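PDB 1VGM: 378aa long hypothetical citrate synthase from Sulfolobus tokodaii, which is a hypothetical protein of the citrate synthase family, a mostly helical enzyme fold that assembles here as a dimer. Local coordinates for residues Q79-S82 / T83-M87; G102-A105 / S106-P110. All coordinates share one frame; numbering follows the deposited sequence.

Contacts 1 and 2 are consecutive along the chain: residues 79-87 include most of the short helix 78-84 and the turn after it, and residues 102-110 finish the next helix, 93-108. Their centres lie about 15 Å apart, on the same side of the chain's centre, and the two helices pack directly on each other. Val80 CG2 sits 3.7 Å from Ile103 CG2 and 3.8 Å from Leu104 CD2, while Gln79 and Thr83 lean on Ile107 and Ile103. Both contacts also touch the second subunit, so this helix pair belongs at once to the helical body of the family fold and to the dimer interface.

Contact 1 of 2, residues Q79-S82 / T83-M87; sequences QVIS and TIFSM
The short helix 78-84 leads here into a type I beta turn from Ile84 to Met87, and side chains such as those of Val80 and Ile84 meet along it at a spacing of four. These two lie side by side and point the same way, with Val80 CG1 3.7 Å from Ile84 CD1. Val80 CG1 is anti to its own backbone N (chi1 173°), which sets that branch beside the isoleucine tip. One residue on, Ile81 and Phe85 repeat the pattern: Ile81 CG2 lies 3.7 Å from Phe85 CD2, approaching it from off the ring plane. The edge of the Phe85 ring receives Ile81 O, in the ring plane and 3.2 Å from Phe85 CD2. That same oxygen accepts the backbone bond from Phe85 N at 3.0 Å. Behind these pairs, Ile84 N bonds to Val80 O and Thr83 N to Gln79 O, both at 2.9 Å. In the turn that follows, Thr83 O is gripped twice by Ser86, by its N and by its OG, the hydroxyl at 2.9 Å; both donors come from one face of the carbonyl plane. Pro144 and helix 117-139 cover Phe85. Toward the second subunit, Thr83 OG1 is hydrogen-bonded to Thr83 OG1 of that chain, and Gln79 NE2 to Ser86 O there, an exchange the dimer repeats in reverse. The result is the end region of a short helix joined to a type I beta turn, set in a symmetric helical dimer interface.

Contact 2 of 2, residues G102-A105 / S106-P110; sequences GILA and SIYDP
Tyr108 lies against Leu104 one turn back, at the C-terminal end of helix 93-108 in the mostly helical body of the citrate synthase fold. Followed outward, its CB sits 3.3 Å from Leu104 O, the carbonyl that also accepts the bond from Tyr108 N at 2.8 Å. With chi1 at -63°, CG stands beside the backbone N, which lays the ring alongside Leu104, both side chains pointing the same way. CG and CD1 still skirt the carbonyl oxygen, and Tyr108 CD1 is 4.0 Å from Leu104 CD2. CE1 comes closest to that methyl, 3.5 Å from Leu104 CD2, which approaches the ring obliquely. At the tip, OH makes a weak hydrogen bond to Lys127, while Pro77 packs on the tyrosine side chain. Ile103 and Ile107 form a similar pair, side by side and pointing the same way, with Ile103 CG2 3.7 Å from Ile107 CD1; helix 78-84 packs against both. Ser106 N bonds to Gly102 O at 3.0 Å, and Ser106 OG adds a weak bond to the same oxygen, folding the hydroxyl back on the helix backbone. Gly95 of the second subunit packs on this serine, and Glu98 of that subunit on Ala105. The helix then breaks at Asp109, which takes a positive phi of 37°. Asp109 OD1 makes a salt bridge to Lys215 NZ of the second subunit, while Asp109 N still reaches back to Ala105 O at 2.9 Å, a weak bond bent to an N-H...O angle of 122°.

Contact 1 of 2, residues Q79-S82 / T83-M87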
loop_
_atom_site.group_PDB
_atom_site.type_symbol
_atom_site.label_atom_id
_atom_site.label_comp_id
_atom_site.label_asym_id
_atom_site.label_seq_id
_atom_site.Cartn_x
_atom_site.Cartn_y
_atom_site.Cartn_z
ATOM N N GLN A 79 -12.975 16.849 -3.699
ATOM C CA GLN A 79 -13.288 15.430 -3.847
ATOM C C GLN A 79 -13.048 14.674 -2.552
ATOM O O GLN A 79 -13.767 13.728 -2.240
ATOM C CB GLN A 79 -12.449 14.794 -4.958
ATOM C CG GLN A 79 -12.998 15.030 -6.353
ATOM C CD GLN A 79 -12.514 16.338 -6.945
ATOM O OE1 GLN A 79 -11.841 17.128 -6.275
ATOM N NE2 GLN A 79 -12.853 16.577 -8.207
ATOM N N VAL A 80 -12.031 15.090 -1.803
ATOM C CA VAL A 80 -11.703 14.443 -0.536
ATOM C C VAL A 80 -12.878 14.560 0.420
ATOM O O VAL A 80 -13.325 13.571 1.007
ATOM C CB VAL A 80 -10.476 15.097 0.139
ATOM C CG1 VAL A 80 -10.282 14.513 1.538
ATOM C CG2 VAL A 80 -9.244 14.875 -0.707
ATOM N N ILE A 81 -13.365 15.783 0.582
ATOM C CA ILE A 81 -14.469 16.047 1.491
ATOM C C ILE A 81 -15.693 15.269 1.010
ATOM O O ILE A 81 -16.341 14.563 1.776
ATOM C CB ILE A 81 -14.786 17.565 1.541
ATOM C CG1 ILE A 81 -13.546 18.327 2.009
ATOM C CG2 ILE A 81 -15.964 17.838 2.485
ATOM C CD1 ILE A 81 -13.050 17.925 3.398
ATOM N N SER A 82 -15.983 15.397 -0.277
ATOM C CA SER A 82 -17.157 14.775 -0.858
ATOM C C SER A 82 -17.173 13.275 -0.578
ATOM O O SER A 82 -18.193 12.716 -0.187
ATOM C CB SER A 82 -17.179 15.028 -2.366
ATOM O OG SER A 82 -18.239 14.316 -2.971
ATOM N N THR A 83 -16.033 12.624 -0.773
ATOM C CA THR A 83 -15.956 11.177 -0.610
ATOM C C THR A 83 -15.981 10.743 0.857
ATOM O O THR A 83 -16.702 9.815 1.221
ATOM C CB THR A 83 -14.683 10.626 -1.270
ATOM O OG1 THR A 83 -14.773 10.821 -2.686
ATOM C CG2 THR A 83 -14.512 9.139 -0.960
ATOM N N ILE A 84 -15.191 11.408 1.693
ATOM C CA ILE A 84 -15.155 11.116 3.128
ATOM C C ILE A 84 -16.561 11.189 3.726
ATOM O O ILE A 84 -17.000 10.295 4.465
ATOM C CB ILE A 84 -14.230 12.126 3.867
ATOM C CG1 ILE A 84 -12.779 11.655 3.795
ATOM C CG2 ILE A 84 -14.655 12.283 5.318
ATOM C CD1 ILE A 84 -11.791 12.641 4.415
ATOM N N PHE A 85 -17.269 12.263 3.403
ATOM C CA PHE A 85 -18.562 12.510 4.014
ATOM C C PHE A 85 -19.690 11.694 3.391
ATOM O O PHE A 85 -20.817 11.719 3.882
ATOM C CB PHE A 85 -18.870 14.003 3.951
ATOM C CG PHE A 85 -18.198 14.788 5.030
ATOM C CD1 PHE A 85 -18.840 15.005 6.249
ATOM C CD2 PHE A 85 -16.880 15.208 4.877
ATOM C CE1 PHE A 85 -18.192 15.646 7.297
ATOM C CE2 PHE A 85 -16.222 15.850 5.917
ATOM C CZ PHE A 85 -16.876 16.060 7.141
ATOM N N SER A 86 -19.397 10.968 2.319
ATOM C CA SER A 86 -20.431 10.169 1.667
ATOM C C SER A 86 -20.374 8.718 2.116
ATOM O O SER A 86 -21.261 7.936 1.801
ATOM C CB SER A 86 -20.279 10.228 0.148
ATOM O OG SER A 86 -19.188 9.426 -0.271
ATOM N N MET A 87 -19.331 8.356 2.851
ATOM C CA MET A 87 -19.178 6.979 3.294
ATOM C C MET A 87 -19.970 6.725 4.564
ATOM O O MET A 87 -20.292 7.654 5.306
ATOM C CB MET A 87 -17.703 6.656 3.520
ATOM C CG MET A 87 -17.038 6.088 2.278
ATOM S SD MET A 87 -15.368 5.580 2.585
ATOM C CE MET A 87 -14.511 7.110 2.304
#

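Contact 2 of 2, residues G102-A105 / S106-P110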
loop_
_atom_site.group_PDB
_atom_site.type_symbol
_atom_site.label_atom_id
_atom_site.label_comp_id
_atom_site.label_asym_id
_atom_site.label_seq_id
_atom_site.Cartn_x
_atom_site.Cartn_y
_atom_site.Cartn_z
ATOM N N GLY A 102 -5.580 8.350 -1.432
ATOM C CA GLY A 102 -5.670 7.912 -2.811
ATOM C C GLY A 102 -6.165 9.034 -3.693
ATOM O O GLY A 102 -5.650 9.246 -4.799
ATOM N N ILE A 103 -7.145 9.780 -3.194
ATOM C CA ILE A 103 -7.618 10.968 -3.893
ATOM C C ILE A 103 -6.557 12.069 -4.018
ATOM O O ILE A 103 -6.434 12.687 -5.076
ATOM C CB ILE A 103 -8.882 11.533 -3.209
ATOM C CG1 ILE A 103 -10.042 10.555 -3.413
ATOM C CG2 ILE A 103 -9.228 12.906 -3.781
ATOM C CD1 ILE A 103 -11.261 10.849 -2.572
ATOM N N LEU A 104 -5.784 12.307 -2.958
ATOM C CA LEU A 104 -4.704 13.290 -3.023
ATOM C C LEU A 104 -3.642 12.879 -4.047
ATOM O O LEU A 104 -3.185 13.700 -4.844
ATOM C CB LEU A 104 -4.048 13.476 -1.641
ATOM C CG LEU A 104 -4.908 14.042 -0.499
ATOM C CD1 LEU A 104 -4.081 14.168 0.767
ATOM C CD2 LEU A 104 -5.468 15.396 -0.884
ATOM N N ALA A 105 -3.256 11.607 -4.031
ATOM C CA ALA A 105 -2.321 11.073 -5.020
ATOM C C ALA A 105 -2.830 11.261 -6.449
ATOM O O ALA A 105 -2.061 11.604 -7.343
ATOM C CB ALA A 105 -2.056 9.589 -4.755
ATOM N N SER A 106 -4.121 11.033 -6.667
ATOM C CA SER A 106 -4.700 11.177 -8.000
ATOM C C SER A 106 -4.693 12.624 -8.491
ATOM O O SER A 106 -4.443 12.894 -9.671
ATOM C CB SER A 106 -6.136 10.644 -8.014
ATOM O OG SER A 106 -6.157 9.229 -7.991
ATOM N N ILE A 107 -4.974 13.554 -7.587
ATOM C CA ILE A 107 -5.217 14.927 -7.993
ATOM C C ILE A 107 -3.937 15.749 -7.985
ATOM O O ILE A 107 -3.676 16.497 -8.926
ATOM C CB ILE A 107 -6.279 15.589 -7.095
ATOM C CG1 ILE A 107 -7.629 14.901 -7.322
ATOM C CG2 ILE A 107 -6.390 17.084 -7.415
ATOM C CD1 ILE A 107 -8.753 15.442 -6.486
ATOM N N TYR A 108 -3.126 15.598 -6.939
ATOM C CA TYR A 108 -1.812 16.247 -6.899
ATOM C C TYR A 108 -0.746 15.501 -7.703
ATOM O O TYR A 108 0.057 16.115 -8.406
ATOM C CB TYR A 108 -1.337 16.404 -5.453
ATOM C CG TYR A 108 -2.212 17.301 -4.599
ATOM C CD1 TYR A 108 -2.652 16.885 -3.342
ATOM C CD2 TYR A 108 -2.576 18.573 -5.035
ATOM C CE1 TYR A 108 -3.428 17.715 -2.541
ATOM C CE2 TYR A 108 -3.354 19.411 -4.240
ATOM C CZ TYR A 108 -3.773 18.975 -2.994
ATOM O OH TYR A 108 -4.520 19.807 -2.192
ATOM N N ASP A 109 -0.737 14.176 -7.598
ATOM C CA ASP A 109 0.251 13.360 -8.298
ATOM C C ASP A 109 1.641 14.013 -8.347
ATOM O O ASP A 109 2.197 14.266 -9.423
ATOM C CB ASP A 109 -0.234 13.067 -9.717
ATOM C CG ASP A 109 0.453 11.866 -10.325
ATOM O OD1 ASP A 109 1.233 11.212 -9.609
ATOM O OD2 ASP A 109 0.215 11.576 -11.513
ATOM N N PRO A 110 2.229 14.280 -7.175
ATOM C CA PRO A 110 3.519 14.980 -7.152
ATOM C C PRO A 110 4.664 14.139 -7.710
ATOM O O PRO A 110 4.731 12.931 -7.478
ATOM C CB PRO A 110 3.718 15.305 -5.678
ATOM C CG PRO A 110 3.038 14.162 -4.972
ATOM C CD PRO A 110 1.820 13.838 -5.830
#